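Local coordinates for protein congerin-2 (Conger myriaster, PDB 1IS3) that binds beta-galactosides such as lactose as a homodimeric galectin whose physiological role is not yet known, at residues G21-N24 and S25-R29; S62-H65 and N66-W69. All blocks are in the same frame, centred on the assembly; numbering follows the deposited sequence.

Contact 1 of 2, residues G21-N24 and S25-R29. With GAL (beta-D-galactopyranose), chain B.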
loop_
_atom_site.group_PDB
_atom_site.type_symbol
_atom_site.label_atom_id
_atom_site.label_comp_id
_atom_site.label_asym_id
_atom_site.label_seq_id
_atom_site.Cartn_x
_atom_site.Cartn_y
_atom_site.Cartn_z
ATOM N N GLY A 21 12.278 -4.735 0.063
ATOM C CA GLY A 21 12.044 -5.776 -0.878
ATOM C C GLY A 21 13.295 -6.587 -1.144
ATOM O O GLY A 21 14.283 -6.519 -0.410
ATOM N N VAL A 22 13.189 -7.384 -2.196
ATOM C CA VAL A 22 14.236 -8.329 -2.551
ATOM C C VAL A 22 14.436 -8.252 -4.057
ATOM O O VAL A 22 13.457 -8.279 -4.827
ATOM C CB VAL A 22 13.856 -9.818 -2.213
ATOM C CG1 VAL A 22 15.080 -10.725 -2.453
ATOM C CG2 VAL A 22 13.392 -9.951 -0.784
ATOM N N VAL A 23 15.696 -8.140 -4.480
ATOM C CA VAL A 23 16.019 -8.133 -5.903
ATOM C C VAL A 23 16.051 -9.568 -6.442
ATOM O O VAL A 23 16.606 -10.454 -5.791
ATOM C CB VAL A 23 17.379 -7.455 -6.120
ATOM C CG1 VAL A 23 17.673 -7.384 -7.606
ATOM C CG2 VAL A 23 17.391 -6.068 -5.496
ATOM N N ASN A 24 15.478 -9.852 -7.598
ATOM C CA ASN A 24 15.526 -11.189 -8.157
ATOM C C ASN A 24 16.944 -11.587 -8.478
ATOM O O ASN A 24 17.773 -10.723 -8.793
ATOM C CB ASN A 24 14.787 -11.321 -9.460
ATOM C CG ASN A 24 13.293 -11.070 -9.381
ATOM O OD1 ASN A 24 12.636 -11.043 -10.429
ATOM N ND2 ASN A 24 12.650 -10.865 -8.246
ATOM N N SER A 25 17.240 -12.896 -8.442
ATOM C CA SER A 25 18.548 -13.427 -8.826
ATOM C C SER A 25 18.304 -13.197 -10.349
ATOM O O SER A 25 17.194 -13.296 -10.894
ATOM C CB SER A 25 18.598 -14.930 -8.686
ATOM O OG SER A 25 18.434 -15.180 -7.300
ATOM N N ASN A 26 19.330 -12.911 -11.094
ATOM C CA ASN A 26 19.276 -12.642 -12.523
ATOM C C ASN A 26 18.512 -11.421 -13.004
ATOM O O ASN A 26 18.168 -11.298 -14.184
ATOM C CB ASN A 26 18.838 -13.890 -13.324
ATOM C CG ASN A 26 19.610 -15.164 -12.946
ATOM O OD1 ASN A 26 20.821 -15.150 -12.695
ATOM N ND2 ASN A 26 18.900 -16.277 -12.830
ATOM N N ALA A 27 18.278 -10.476 -12.090
ATOM C CA ALA A 27 17.549 -9.257 -12.408
ATOM C C ALA A 27 18.288 -8.474 -13.479
ATOM O O ALA A 27 19.506 -8.371 -13.466
ATOM C CB ALA A 27 17.419 -8.315 -11.190
ATOM N N THR A 28 17.551 -7.892 -14.406
ATOM C CA THR A 28 18.065 -6.973 -15.427
ATOM C C THR A 28 17.970 -5.545 -14.791
ATOM O O THR A 28 18.948 -4.786 -14.725
ATOM C CB THR A 28 17.096 -7.483 -16.566
ATOM O OG1 THR A 28 17.859 -7.807 -17.723
ATOM C CG2 THR A 28 15.932 -6.602 -16.687
ATOM N N ARG A 29 16.787 -5.156 -14.283
ATOM C CA ARG A 29 16.503 -3.849 -13.690
ATOM C C ARG A 29 15.160 -3.900 -12.959
ATOM O O ARG A 29 14.297 -4.744 -13.260
ATOM C CB ARG A 29 16.440 -2.771 -14.787
ATOM C CG ARG A 29 15.366 -3.103 -15.814
ATOM C CD ARG A 29 15.414 -2.376 -17.136
ATOM N NE ARG A 29 14.942 -1.033 -17.033
ATOM C CZ ARG A 29 14.034 -0.467 -17.857
ATOM N NH1 ARG A 29 13.727 0.792 -17.635
ATOM N NH2 ARG A 29 13.403 -1.072 -18.849
HETATM C C1 GAL B . 14.619 4.386 -20.802
HETATM C C2 GAL B . 13.826 3.155 -20.383
HETATM C C3 GAL B . 12.592 3.553 -19.586
HETATM C C4 GAL B . 12.990 4.460 -18.418
HETATM C C5 GAL B . 13.780 5.646 -18.956
HETATM C C6 GAL B . 14.246 6.573 -17.866
HETATM O O2 GAL B . 13.429 2.438 -21.536
HETATM O O3 GAL B . 11.946 2.388 -19.099
HETATM O O4 GAL B . 13.773 3.745 -17.469
HETATM O O5 GAL B . 14.950 5.185 -19.658
HETATM O O6 GAL B . 14.908 7.699 -18.415
#

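Contact 2 of 2, residues S62-H65 and N66-W69. With GAL (beta-D-galactopyranose), chain B.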
loop_
_atom_site.group_PDB
_atom_site.type_symbol
_atom_site.label_atom_id
_atom_site.label_comp_id
_atom_site.label_asym_id
_atom_site.label_seq_id
_atom_site.Cartn_x
_atom_site.Cartn_y
_atom_site.Cartn_z
ATOM N N SER A 62 11.295 11.579 -15.018
ATOM C CA SER A 62 9.864 11.739 -14.909
ATOM C C SER A 62 9.286 11.387 -16.275
ATOM O O SER A 62 9.941 11.529 -17.338
ATOM C CB SER A 62 9.572 13.175 -14.516
ATOM O OG SER A 62 10.127 14.060 -15.486
ATOM N N LEU A 63 8.035 10.938 -16.236
ATOM C CA LEU A 63 7.287 10.509 -17.389
ATOM C C LEU A 63 6.030 11.350 -17.412
ATOM O O LEU A 63 5.300 11.383 -16.407
ATOM C CB LEU A 63 6.909 9.038 -17.275
ATOM C CG LEU A 63 6.049 8.432 -18.369
ATOM C CD1 LEU A 63 6.779 8.415 -19.696
ATOM C CD2 LEU A 63 5.756 6.994 -18.017
ATOM N N VAL A 64 5.793 12.017 -18.541
ATOM C CA VAL A 64 4.617 12.876 -18.703
ATOM C C VAL A 64 3.599 12.155 -19.584
ATOM O O VAL A 64 3.947 11.601 -20.635
ATOM C CB VAL A 64 5.057 14.223 -19.342
ATOM C CG1 VAL A 64 3.849 15.130 -19.668
ATOM C CG2 VAL A 64 5.955 14.945 -18.325
ATOM N N HIS A 65 2.337 12.158 -19.150
ATOM C CA HIS A 65 1.285 11.426 -19.821
ATOM C C HIS A 65 1.128 11.871 -21.275
ATOM O O HIS A 65 1.091 13.063 -21.564
ATOM C CB HIS A 65 -0.012 11.622 -19.009
ATOM C CG HIS A 65 -1.181 10.914 -19.672
ATOM N ND1 HIS A 65 -1.349 9.608 -19.884
ATOM C CD2 HIS A 65 -2.230 11.575 -20.273
ATOM C CE1 HIS A 65 -2.442 9.441 -20.609
ATOM N NE2 HIS A 65 -2.957 10.627 -20.831
ATOM N N ASN A 66 1.090 10.909 -22.183
ATOM C CA ASN A 66 0.983 11.142 -23.621
ATOM C C ASN A 66 2.105 12.002 -24.172
ATOM O O ASN A 66 1.992 12.525 -25.279
ATOM C CB ASN A 66 -0.367 11.795 -23.960
ATOM C CG ASN A 66 -0.867 11.521 -25.382
ATOM O OD1 ASN A 66 -1.630 12.331 -25.963
ATOM N ND2 ASN A 66 -0.541 10.376 -25.993
ATOM N N VAL A 67 3.235 12.165 -23.459
ATOM C CA VAL A 67 4.358 12.966 -23.935
ATOM C C VAL A 67 5.624 12.101 -23.857
ATOM O O VAL A 67 6.289 11.917 -24.889
ATOM C CB VAL A 67 4.492 14.259 -23.069
ATOM C CG1 VAL A 67 5.825 14.947 -23.279
ATOM C CG2 VAL A 67 3.379 15.221 -23.449
ATOM N N GLY A 68 5.986 11.511 -22.709
ATOM C CA GLY A 68 7.158 10.659 -22.634
ATOM C C GLY A 68 8.128 11.079 -21.530
ATOM O O GLY A 68 7.842 11.938 -20.680
ATOM N N TRP A 69 9.298 10.449 -21.620
ATOM C CA TRP A 69 10.368 10.611 -20.651
ATOM C C TRP A 69 11.073 11.942 -20.826
ATOM O O TRP A 69 11.256 12.389 -21.961
ATOM C CB TRP A 69 11.355 9.427 -20.796
ATOM C CG TRP A 69 10.758 8.096 -20.307
ATOM C CD1 TRP A 69 10.348 7.124 -21.189
ATOM C CD2 TRP A 69 10.506 7.736 -18.985
ATOM N NE1 TRP A 69 9.831 6.155 -20.450
ATOM C CE2 TRP A 69 9.905 6.468 -19.134
ATOM C CE3 TRP A 69 10.685 8.290 -17.705
ATOM C CZ2 TRP A 69 9.485 5.760 -17.985
ATOM C CZ3 TRP A 69 10.263 7.581 -16.584
ATOM C CH2 TRP A 69 9.669 6.329 -16.728
HETATM C C1 GAL B . 14.619 4.386 -20.802
HETATM C C2 GAL B . 13.826 3.155 -20.383
HETATM C C3 GAL B . 12.592 3.553 -19.586
HETATM C C4 GAL B . 12.990 4.460 -18.418
HETATM C C5 GAL B . 13.780 5.646 -18.956
HETATM C C6 GAL B . 14.246 6.573 -17.866
HETATM O O2 GAL B . 13.429 2.438 -21.536
HETATM O O3 GAL B . 11.946 2.388 -19.099
HETATM O O4 GAL B . 13.773 3.745 -17.469
HETATM O O5 GAL B . 14.950 5.185 -19.658
HETATM O O6 GAL B . 14.908 7.699 -18.415
#

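Contact 1 of 2, residues G21-N24 and S25-R29
A type II beta turn from N24 to A27 carries the chain out of strand 17-23, and the loop it starts delivers R29 to the galactoside pocket. At the base of the turn, V23, the last residue of the strand, sets CG1 against A27 CB at 3.7 Å; with CG1 anti to the backbone N (chi1 -177°), that branch reaches over to the small methyl, and both apolar residues are buried. The turn's own bond, from A27 N to N24 O, is weak, 3.3 Å long and bent to 140°. N26 occupies the third position with positive phi, where asparagine is tolerated better than most residues other than glycine. S25 and N26, polar and exposed, suit the outer side of the turn. R29 serves the sugar site: its NH1 donates an almost straight bond (169°) to galactose O3 over 2.8 Å, with O3 at the edge of the guanidinium and in its plane. D46 forms a salt bridge with the same NH1, and Y51 makes a cation-pi contact with R29. V23 and A27 both pack on F49, while T28 N donates a hydrogen bond to D126 OD1; the loop begun by the turn leads from strand 17-23 of one sheet to strand 29-34 of the other.

Contact 2 of 2, residues S62-H65 and N66-W69
W69 is sandwiched between L63 and the galactose. L63 CD1 sits 3.7 Å from the centroid of the five-membered ring, only 10° off its normal, a CH-pi contact over the middle of that ring, while L63 CB lies 3.7 Å from CZ3 beneath the six-membered ring. On the opposite face, galactose C4 comes within 3.7 Å of W69 CE2, displaced toward the rim. A branched aliphatic chain suits this backing role: with CG anti to the backbone N (chi1 177°), L63 lays its methyl against the indole. Behind the side chains, L63 and W69 form a non-hydrogen-bonded antiparallel pair. Next comes the hydrogen-bonded pair: V64 N donates to G68 O (3.0 Å), and V64 O accepts from G68 N at 2.9 Å in its carbonyl plane and from V67 N at 3.0 Å from above that plane. Glycine fits position 68, whose positive phi (126°) would jam a CB against the preceding carbonyl. V64 CG1 packs alongside V67 CB, and at the exposed bend D39 accepts from N66 N. V67 and G68 both opposing V64 make a classic beta bulge, here in the hairpin of strands 57-64 and 68-75 that presents the tryptophan on which galectins stack galactose.

Overall arrangement
Contacts 1 and 2 lie in series along the chain, their centres 26 Å apart and their nearest atoms about 7 Å, and they meet through the galactose they both touch. Contact 1 is partly buried, a turn linking the two sheets; contact 2 is a surface hairpin within the seven-stranded sheet. The backbone of 21-29 is closed by one weak bond, whereas 62-69 is zipped by three. Their chemistry toward the sugar is complementary: the charged arginine of contact 1 addresses a hydroxyl, the indole of contact 2 the carbon face. Y51, H44, R48, N61 and E72 supply further hydrogen bonds to the galactose.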